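Local coordinates for protein YrbA (Sinorhizobium meliloti 2011, PDB 5NFM) that binds divalent metal cations, copper among them, through two conserved histidines and belongs to the BolA-like family, at residues G42-R45 against V46-H49; V36-A39 against F40-K43. One frame throughout, in Å; residues are numbered along the deposited sequence.

Interaction 1. Residues G42-R45 against V46-H49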
ATOM      1  N   GLY A  42      13.770   8.623   5.098  1.00  1.97           N
ATOM      2  CA  GLY A  42      14.848   9.017   4.216  1.00  2.05           C
ATOM      3  C   GLY A  42      14.629   8.688   2.756  1.00  2.38           C
ATOM      4  O   GLY A  42      15.410   9.147   1.911  1.00  4.17           O
ATOM      5  N   LYS A  43      13.599   7.907   2.437  0.81  2.10           N
ATOM      6  CA  LYS A  43      13.236   7.619   1.061  0.81  1.58           C
ATOM      7  C   LYS A  43      12.259   8.677   0.555  0.81  2.02           C
ATOM      8  O   LYS A  43      11.491   9.260   1.326  0.81  2.78           O
ATOM      9  CB  LYS A  43      12.616   6.220   0.946  0.81  2.16           C
ATOM     10  CG  LYS A  43      13.625   5.101   1.239  0.81  5.51           C
ATOM     11  CD  LYS A  43      13.076   3.725   0.905  0.81 20.77           C
ATOM     12  CE  LYS A  43      14.128   2.629   1.075  0.81 14.74           C
ATOM     13  NZ  LYS A  43      14.670   2.554   2.463  0.81 38.53           N
ATOM     14  N   THR A  44      12.306   8.929  -0.755  1.00  1.95           N
ATOM     15  CA  THR A  44      11.347   9.829  -1.383  1.00  1.83           C
ATOM     16  C   THR A  44       9.981   9.152  -1.468  1.00  1.69           C
ATOM     17  O   THR A  44       9.861   7.928  -1.369  1.00  1.94           O
ATOM     18  CB  THR A  44      11.775  10.185  -2.804  1.00  2.02           C
ATOM     19  OG1 THR A  44      11.647   9.014  -3.607  1.00  2.38           O
ATOM     20  CG2 THR A  44      13.203  10.723  -2.877  1.00  2.48           C
ATOM     21  N   ARG A  45       8.943   9.954  -1.723  1.00  1.95           N
ATOM     22  CA  ARG A  45       7.627   9.363  -1.943  1.00  1.99           C
ATOM     23  C   ARG A  45       7.652   8.394  -3.130  1.00  1.74           C
ATOM     24  O   ARG A  45       7.036   7.328  -3.061  1.00  1.99           O
ATOM     25  CB  ARG A  45       6.524  10.425  -2.059  1.00  3.13           C
ATOM     26  CG  ARG A  45       6.677  11.414  -3.181  1.00  3.75           C
ATOM     27  CD  ARG A  45       5.616  12.508  -3.130  1.00  4.00           C
ATOM     28  NE  ARG A  45       4.268  12.011  -3.396  1.00  4.07           N
ATOM     29  CZ  ARG A  45       3.227  12.066  -2.563  1.00  3.17           C
ATOM     30  NH1 ARG A  45       3.341  12.567  -1.340  1.00  4.23           N
ATOM     31  NH2 ARG A  45       2.046  11.618  -2.973  1.00  3.87           N
ATOM     32  N   VAL A  46       8.372   8.725  -4.211  1.00  1.92           N
ATOM     33  CA  VAL A  46       8.452   7.808  -5.346  1.00  1.76           C
ATOM     34  C   VAL A  46       9.096   6.481  -4.923  1.00  1.62           C
ATOM     35  O   VAL A  46       8.625   5.394  -5.295  1.00  1.84           O
ATOM     36  CB  VAL A  46       9.184   8.498  -6.520  1.00  2.01           C
ATOM     37  CG1 VAL A  46       9.566   7.516  -7.618  1.00  2.93           C
ATOM     38  CG2 VAL A  46       8.309   9.618  -7.090  1.00  2.90           C
ATOM     39  N   GLN A  47      10.176   6.549  -4.137  1.00  1.67           N
ATOM     40  CA  GLN A  47      10.841   5.334  -3.658  1.00  1.64           C
ATOM     41  C   GLN A  47       9.949   4.532  -2.707  1.00  1.65           C
ATOM     42  O   GLN A  47       9.936   3.290  -2.747  1.00  1.98           O
ATOM     43  CB  GLN A  47      12.148   5.700  -2.949  1.00  2.05           C
ATOM     44  CG  GLN A  47      13.242   6.184  -3.892  1.00  2.35           C
ATOM     45  CD  GLN A  47      14.442   6.759  -3.160  1.00  2.75           C
ATOM     46  OE1 GLN A  47      14.328   7.312  -2.062  1.00  2.67           O
ATOM     47  NE2 GLN A  47      15.598   6.672  -3.792  1.00  4.82           N
ATOM     48  N   GLN A  48       9.225   5.222  -1.823  1.00  1.54           N
ATOM     49  CA  GLN A  48       8.322   4.541  -0.898  1.00  1.56           C
ATOM     50  C   GLN A  48       7.203   3.842  -1.662  1.00  1.50           C
ATOM     51  O   GLN A  48       6.847   2.691  -1.376  1.00  1.84           O
ATOM     52  CB  GLN A  48       7.722   5.555   0.083  1.00  1.73           C
ATOM     53  CG  GLN A  48       8.757   6.202   0.987  1.00  1.89           C
ATOM     54  CD  GLN A  48       8.249   7.457   1.689  1.00  1.54           C
ATOM     55  OE1 GLN A  48       7.192   8.001   1.351  1.00  2.13           O
ATOM     56  NE2 GLN A  48       9.005   7.929   2.671  1.00  2.15           N
ATOM     57  N   HIS A  49       6.615   4.551  -2.627  1.00  1.57           N
ATOM     58  CA  HIS A  49       5.525   3.956  -3.388  1.00  1.51           C
ATOM     59  C   HIS A  49       6.012   2.749  -4.178  1.00  1.66           C
ATOM     60  O   HIS A  49       5.295   1.748  -4.286  1.00  1.86           O
ATOM     61  CB  HIS A  49       4.844   5.006  -4.263  1.00  1.89           C
ATOM     62  CG  HIS A  49       4.174   6.066  -3.453  1.00  2.29           C
ATOM     63  ND1 HIS A  49       3.420   7.073  -4.007  1.00  2.87           N
ATOM     64  CD2 HIS A  49       4.189   6.283  -2.113  1.00  2.35           C
ATOM     65  CE1 HIS A  49       3.000   7.866  -3.032  1.00  3.33           C
ATOM     66  NE2 HIS A  49       3.459   7.416  -1.876  1.00  2.83           N
TER
HETATM   67  O   HOH W   1      15.942   9.257  -0.799  1.00  3.34           O
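T44 and Q47 close a capping box at the start of helix 45-56, each side chain serving the other's backbone. From the N-cap, T44 OG1 accepts the bond of Q47 N at 2.9 Å; in return Q47 OE1 takes T44 N, also at 2.9 Å and nearly straight (166° at the hydrogen). The threonine hydroxyl is turned between its own backbone N and carbonyl carbon (chi1 69°), which turns it to face Q47 N, and the glutamine, extended beyond CG, lays its CG 3.3 Å from T44 OG1. A water donates to both Q47 OE1 and G42 O, so the amide oxygen has two donors, which should hold the Q47 amide in this orientation. Behind the box the regular helix bonds begin, Q48 N to T44 O and H49 N to R45 O. R45 O also lies 3.0 Å above one face of the H49 ring, toward its rim. Further out, H49 CE1 lies over one face of the R45 guanidinium, 3.9 Å from R45 NH2, the two planes 69° apart. K43 CB rests against Q48 CG, while Q48 OE1 reaches T71. H49 leans on L69 and T71, so the first turn of helix 45-56 packs against strand 67-72.

Interaction 2. Residues V36-A39 against F40-K43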
ATOM      1  N   VAL A  36       2.698   3.219   6.750  1.00  2.71           N
ATOM      2  CA  VAL A  36       3.679   3.870   7.609  1.00  2.64           C
ATOM      3  C   VAL A  36       4.709   2.816   7.993  1.00  2.56           C
ATOM      4  O   VAL A  36       4.350   1.779   8.561  1.00  3.59           O
ATOM      5  CB  VAL A  36       3.023   4.464   8.865  1.00  3.44           C
ATOM      6  CG1 VAL A  36       4.062   5.181   9.714  1.00  4.40           C
ATOM      7  CG2 VAL A  36       1.902   5.416   8.484  1.00  5.24           C
ATOM      8  N   ALA A  37       5.980   3.058   7.670  1.00  2.54           N
ATOM      9  CA  ALA A  37       7.002   2.034   7.872  1.00  2.70           C
ATOM     10  C   ALA A  37       8.347   2.701   8.119  1.00  2.48           C
ATOM     11  O   ALA A  37       8.705   3.666   7.436  1.00  2.46           O
ATOM     12  CB  ALA A  37       7.111   1.118   6.647  1.00  4.00           C
ATOM     13  N   GLU A  38       9.113   2.150   9.065  1.00  2.81           N
ATOM     14  CA  GLU A  38      10.432   2.708   9.348  1.00  2.61           C
ATOM     15  C   GLU A  38      11.345   2.670   8.126  1.00  2.69           C
ATOM     16  O   GLU A  38      12.158   3.589   7.931  1.00  2.88           O
ATOM     17  CB  GLU A  38      11.065   1.972  10.529  1.00  3.08           C
ATOM     18  CG  GLU A  38      12.386   2.591  10.982  1.00  2.95           C
ATOM     19  CD  GLU A  38      12.247   4.036  11.441  1.00  2.82           C
ATOM     20  OE1 GLU A  38      11.212   4.359  12.078  1.00  3.57           O
ATOM     21  OE2 GLU A  38      13.169   4.843  11.160  1.00  2.93           O
ATOM     22  N   ALA A  39      11.218   1.630   7.293  1.00  3.25           N
ATOM     23  CA  ALA A  39      12.050   1.512   6.103  1.00  3.92           C
ATOM     24  C   ALA A  39      11.828   2.665   5.130  1.00  3.38           C
ATOM     25  O   ALA A  39      12.647   2.872   4.227  1.00  4.97           O
ATOM     26  CB  ALA A  39      11.762   0.184   5.407  1.00  5.89           C
ATOM     27  N   PHE A  40      10.740   3.422   5.291  1.00  2.39           N
ATOM     28  CA  PHE A  40      10.480   4.571   4.439  1.00  2.13           C
ATOM     29  C   PHE A  40      11.269   5.819   4.837  1.00  1.97           C
ATOM     30  O   PHE A  40      11.340   6.764   4.041  1.00  2.32           O
ATOM     31  CB  PHE A  40       8.989   4.909   4.472  1.00  1.89           C
ATOM     32  CG  PHE A  40       8.083   3.885   3.805  1.00  2.04           C
ATOM     33  CD1 PHE A  40       8.560   2.875   2.976  1.00  2.77           C
ATOM     34  CD2 PHE A  40       6.714   3.978   4.011  1.00  2.53           C
ATOM     35  CE1 PHE A  40       7.675   1.979   2.374  1.00  3.30           C
ATOM     36  CE2 PHE A  40       5.829   3.093   3.402  1.00  3.11           C
ATOM     37  CZ  PHE A  40       6.312   2.091   2.591  1.00  3.44           C
ATOM     38  N   ARG A  41      11.830   5.874   6.048  1.00  2.18           N
ATOM     39  CA  ARG A  41      12.473   7.108   6.488  1.00  1.96           C
ATOM     40  C   ARG A  41      13.693   7.395   5.620  1.00  2.02           C
ATOM     41  O   ARG A  41      14.550   6.527   5.431  1.00  2.54           O
ATOM     42  CB  ARG A  41      12.857   7.033   7.968  1.00  2.02           C
ATOM     43  CG  ARG A  41      12.952   8.413   8.613  1.00  2.02           C
ATOM     44  CD  ARG A  41      13.313   8.357  10.097  1.00  2.24           C
ATOM     45  NE  ARG A  41      12.385   7.546  10.883  1.00  2.39           N
ATOM     46  CZ  ARG A  41      11.230   7.975  11.387  1.00  2.28           C
ATOM     47  NH1 ARG A  41      10.816   9.231  11.217  1.00  2.49           N
ATOM     48  NH2 ARG A  41      10.477   7.129  12.081  1.00  3.10           N
ATOM     49  N   GLY A  42      13.770   8.623   5.098  1.00  1.97           N
ATOM     50  CA  GLY A  42      14.848   9.017   4.216  1.00  2.05           C
ATOM     51  C   GLY A  42      14.629   8.688   2.756  1.00  2.38           C
ATOM     52  O   GLY A  42      15.410   9.147   1.911  1.00  4.17           O
ATOM     53  N   LYS A  43      13.599   7.907   2.437  0.81  2.10           N
ATOM     54  CA  LYS A  43      13.236   7.619   1.061  0.81  1.58           C
ATOM     55  C   LYS A  43      12.259   8.677   0.555  0.81  2.02           C
ATOM     56  O   LYS A  43      11.491   9.260   1.326  0.81  2.78           O
ATOM     57  CB  LYS A  43      12.616   6.220   0.946  0.81  2.16           C
ATOM     58  CG  LYS A  43      13.625   5.101   1.239  0.81  5.51           C
ATOM     59  CD  LYS A  43      13.076   3.725   0.905  0.81 20.77           C
ATOM     60  CE  LYS A  43      14.128   2.629   1.075  0.81 14.74           C
ATOM     61  NZ  LYS A  43      14.670   2.554   2.463  0.81 38.53           N
TER
HETATM   62  O   HOH W   2      14.791   4.163   6.972  1.00  4.97           O
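A37 and F40 make the close-packed side of this turn: the methyl CB of A37 sits over the centre of the F40 ring, 3.9 Å from the centroid and 11° off the ring normal, a CH-pi contact. The phenylalanine turns one ring face to the A37 methyl and also touches I14, M51, V52 and T71. An alanine in place of F40 would probably leave the A37 methyl without its aromatic partner and open a gap between the turn and helix 45-56. The backbone is tied too: F40 N bonds to A37 O and R41 N to E38 O, each at 3.0 Å, in the i to i+3 pattern of a 3-10 turn. A type II beta turn from F40 to K43 follows, closed by K43 N to F40 O; G42 has backbone angles at which a side chain would jam against R41 O, calling for glycine.

The other side is polar and more exposed. R41 grips E38 side-on, NE to OE2 at 2.8 Å and NH2 to OE1 at 2.9 Å, both carboxylate oxygens being met on their syn sides and the two planes 29° apart. A bend at chi2 (60°) curls the glutamate toward the arginine. A water bridges E38 O and R41 O, and in one of its two conformers K43 NZ donates to A39 O at 2.7 Å. The paired bonds are likely to restrict rotation of the guanidinium, restrained further by NH2 to P74 O, and one charge-assisted bond to each carboxylate oxygen should hold the exposed pair better than a single one would.

In the fold
Interaction 2 lies in the connection from strand 31-36, and interaction 1 where that connection enters helix 45-56; they overlap at G42 and K43, and their centres are about 8 Å apart. Interaction 1 is a surface contact that starts the helix, and its chemistry is that of amides, a hydroxyl and backbone groups. Interaction 2 is partly buried: it combines an aromatic-methyl contact on its inner side with a full ionic pair outside. They join directly where Q48 NE2 of the first probably donates to F40 O of the second, at 2.9 Å. Strand 67-72 is shared as well, touched through H49 in one and F40 in the other, so cap and turn together fit the connection to the sheet.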